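PDB 2HR2: hypothetical protein from Chlorobium tepidum, which is of unknown function but, as a TPR-like all-helical protein of superhelical fold, probably serves as a scaffold for binding other proteins or peptides. Local coordinates for residues N33-M38 with A61-A66. Numbering follows the deposited sequence.
Sequences NCRRAM and AGLAEA
L63 and C34 meet where helix 27-41 and helix 52-69 run nearly antiparallel, with the short segments 33-38 and 61-66 at 158° and their axes 9.4 Å apart at closest approach. The two residues are in register, CA of C34 lying 5.8 Å from CA of L63, and CB of C34 touches CB of L63 at 4.0 Å. From there the sulfur runs on to the facing main chain, where SG of C34 sits 3.6 Å from N of L63 and also touches the carbonyl carbon of G62. G62 has no side chain, and a CB there would point toward helix 27-41, which is consistent with the sulfur resting against bare main chain.

Further out, L63 spreads its two methyls between two long side chains, each crossing it at roughly a right angle. With CG anti to the backbone N (chi1 179°), the leucine reaches over to helix 27-41. CD1 stands over the centre of the R35 guanidinium, 4.0 Å above its plane, while CD2 meets NH1 of R35 at 3.9 Å and the selenomethionine methyl CE of M38 at 4.1 Å. Without the two methyls, as with an alanine here, the guanidinium of R35 would probably lose the group over its face and CE of M38 its partner.

NH2 of R36 gives a 3.2 Å hydrogen bond to OD1 of N33 from above the carbonyl plane, and ND2 of N33 bonds to Q21 on helix 4-24. A18 of that helix also packs on C34.

No hydrogen bond links the two segments; this step of the alpha-alpha superhelix is held by van der Waals contact, a leucine against C34 and selenomethionine M38 and, at the exposed side, against the flat face of R35.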
loop_
_atom_site.group_PDB
_atom_site.type_symbol
_atom_site.label_atom_id
_atom_site.label_comp_id
_atom_site.label_asym_id
_atom_site.label_seq_id
_atom_site.Cartn_x
_atom_site.Cartn_y
_atom_site.Cartn_z
ATOM N N ASN A 33 -8.057 10.712 3.135
ATOM C CA ASN A 33 -8.469 10.666 1.725
ATOM C C ASN A 33 -8.598 9.255 1.150
ATOM O O ASN A 33 -9.428 9.034 0.269
ATOM C CB ASN A 33 -7.545 11.506 0.841
ATOM C CG ASN A 33 -7.871 12.982 0.886
ATOM O OD1 ASN A 33 -9.022 13.370 1.038
ATOM N ND2 ASN A 33 -6.858 13.813 0.716
ATOM N N CYS A 34 -7.779 8.314 1.618
ATOM C CA CYS A 34 -7.901 6.919 1.187
ATOM C C CYS A 34 -9.208 6.317 1.674
ATOM O O CYS A 34 -9.893 5.630 0.920
ATOM C CB CYS A 34 -6.755 6.068 1.714
ATOM S SG CYS A 34 -5.175 6.442 0.971
ATOM N N ARG A 35 -9.541 6.559 2.938
ATOM C CA ARG A 35 -10.790 6.069 3.498
ATOM C C ARG A 35 -11.963 6.741 2.788
ATOM O O ARG A 35 -12.963 6.090 2.477
ATOM C CB ARG A 35 -10.884 6.352 4.994
ATOM C CG ARG A 35 -9.798 5.740 5.870
ATOM C CD ARG A 35 -10.101 6.068 7.327
ATOM N NE ARG A 35 -8.920 6.163 8.189
ATOM C CZ ARG A 35 -8.290 5.147 8.775
ATOM N NH1 ARG A 35 -8.669 3.888 8.582
ATOM N NH2 ARG A 35 -7.242 5.396 9.554
ATOM N N ARG A 36 -11.833 8.041 2.525
ATOM C CA ARG A 36 -12.886 8.792 1.844
ATOM C C ARG A 36 -13.105 8.266 0.424
ATOM O O ARG A 36 -14.241 8.170 -0.031
ATOM C CB ARG A 36 -12.568 10.288 1.821
ATOM C CG ARG A 36 -13.720 11.139 1.287
ATOM C CD ARG A 36 -13.530 12.629 1.561
ATOM N NE ARG A 36 -12.418 13.218 0.818
ATOM C CZ ARG A 36 -12.455 13.575 -0.465
ATOM N NH1 ARG A 36 -13.542 13.389 -1.203
ATOM N NH2 ARG A 36 -11.381 14.108 -1.033
ATOM N N ALA A 37 -12.019 7.918 -0.259
ATOM C CA ALA A 37 -12.100 7.381 -1.616
ATOM C C ALA A 37 -12.899 6.079 -1.657
ATOM O O ALA A 37 -13.695 5.871 -2.572
ATOM C CB ALA A 37 -10.712 7.167 -2.193
HETATM N N MSE A 38 -12.685 5.205 -0.674
HETATM C CA MSE A 38 -13.434 3.949 -0.592
HETATM C C MSE A 38 -14.888 4.176 -0.219
HETATM O O MSE A 38 -15.777 3.530 -0.772
HETATM C CB MSE A 38 -12.801 2.992 0.413
HETATM C CG MSE A 38 -11.512 2.379 -0.093
HETATM SE SE MSE A 38 -10.654 1.129 1.172
HETATM C CE MSE A 38 -9.916 2.464 2.533
ATOM N N ALA A 61 -3.445 -0.026 -0.029
ATOM C CA ALA A 61 -1.994 0.082 -0.132
ATOM C C ALA A 61 -1.568 1.466 0.333
ATOM O O ALA A 61 -0.662 1.605 1.159
ATOM C CB ALA A 61 -1.544 -0.145 -1.563
ATOM N N GLY A 62 -2.233 2.485 -0.206
ATOM C CA GLY A 62 -1.966 3.868 0.168
ATOM C C GLY A 62 -2.216 4.103 1.647
ATOM O O GLY A 62 -1.424 4.765 2.316
ATOM N N LEU A 63 -3.314 3.554 2.158
ATOM C CA LEU A 63 -3.667 3.705 3.567
ATOM C C LEU A 63 -2.613 3.064 4.467
ATOM O O LEU A 63 -2.247 3.632 5.492
ATOM C CB LEU A 63 -5.052 3.106 3.848
ATOM C CG LEU A 63 -5.590 3.146 5.288
ATOM C CD1 LEU A 63 -5.583 4.553 5.870
ATOM C CD2 LEU A 63 -6.991 2.575 5.334
ATOM N N ALA A 64 -2.129 1.891 4.074
ATOM C CA ALA A 64 -1.104 1.180 4.840
ATOM C C ALA A 64 0.185 1.991 4.916
ATOM O O ALA A 64 0.818 2.054 5.969
ATOM C CB ALA A 64 -0.831 -0.185 4.224
ATOM N N GLU A 65 0.571 2.604 3.801
ATOM C CA GLU A 65 1.769 3.445 3.766
ATOM C C GLU A 65 1.622 4.644 4.701
ATOM O O GLU A 65 2.563 4.996 5.411
ATOM C CB GLU A 65 2.058 3.937 2.339
ATOM C CG GLU A 65 3.254 4.895 2.242
ATOM C CD GLU A 65 3.566 5.372 0.817
ATOM O OE1 GLU A 65 3.033 4.794 -0.169
ATOM O OE2 GLU A 65 4.362 6.336 0.694
ATOM N N ALA A 66 0.451 5.276 4.682
ATOM C CA ALA A 66 0.192 6.438 5.532
ATOM C C ALA A 66 0.224 6.066 7.012
ATOM O O ALA A 66 0.858 6.749 7.815
ATOM C CB ALA A 66 -1.144 7.064 5.185
#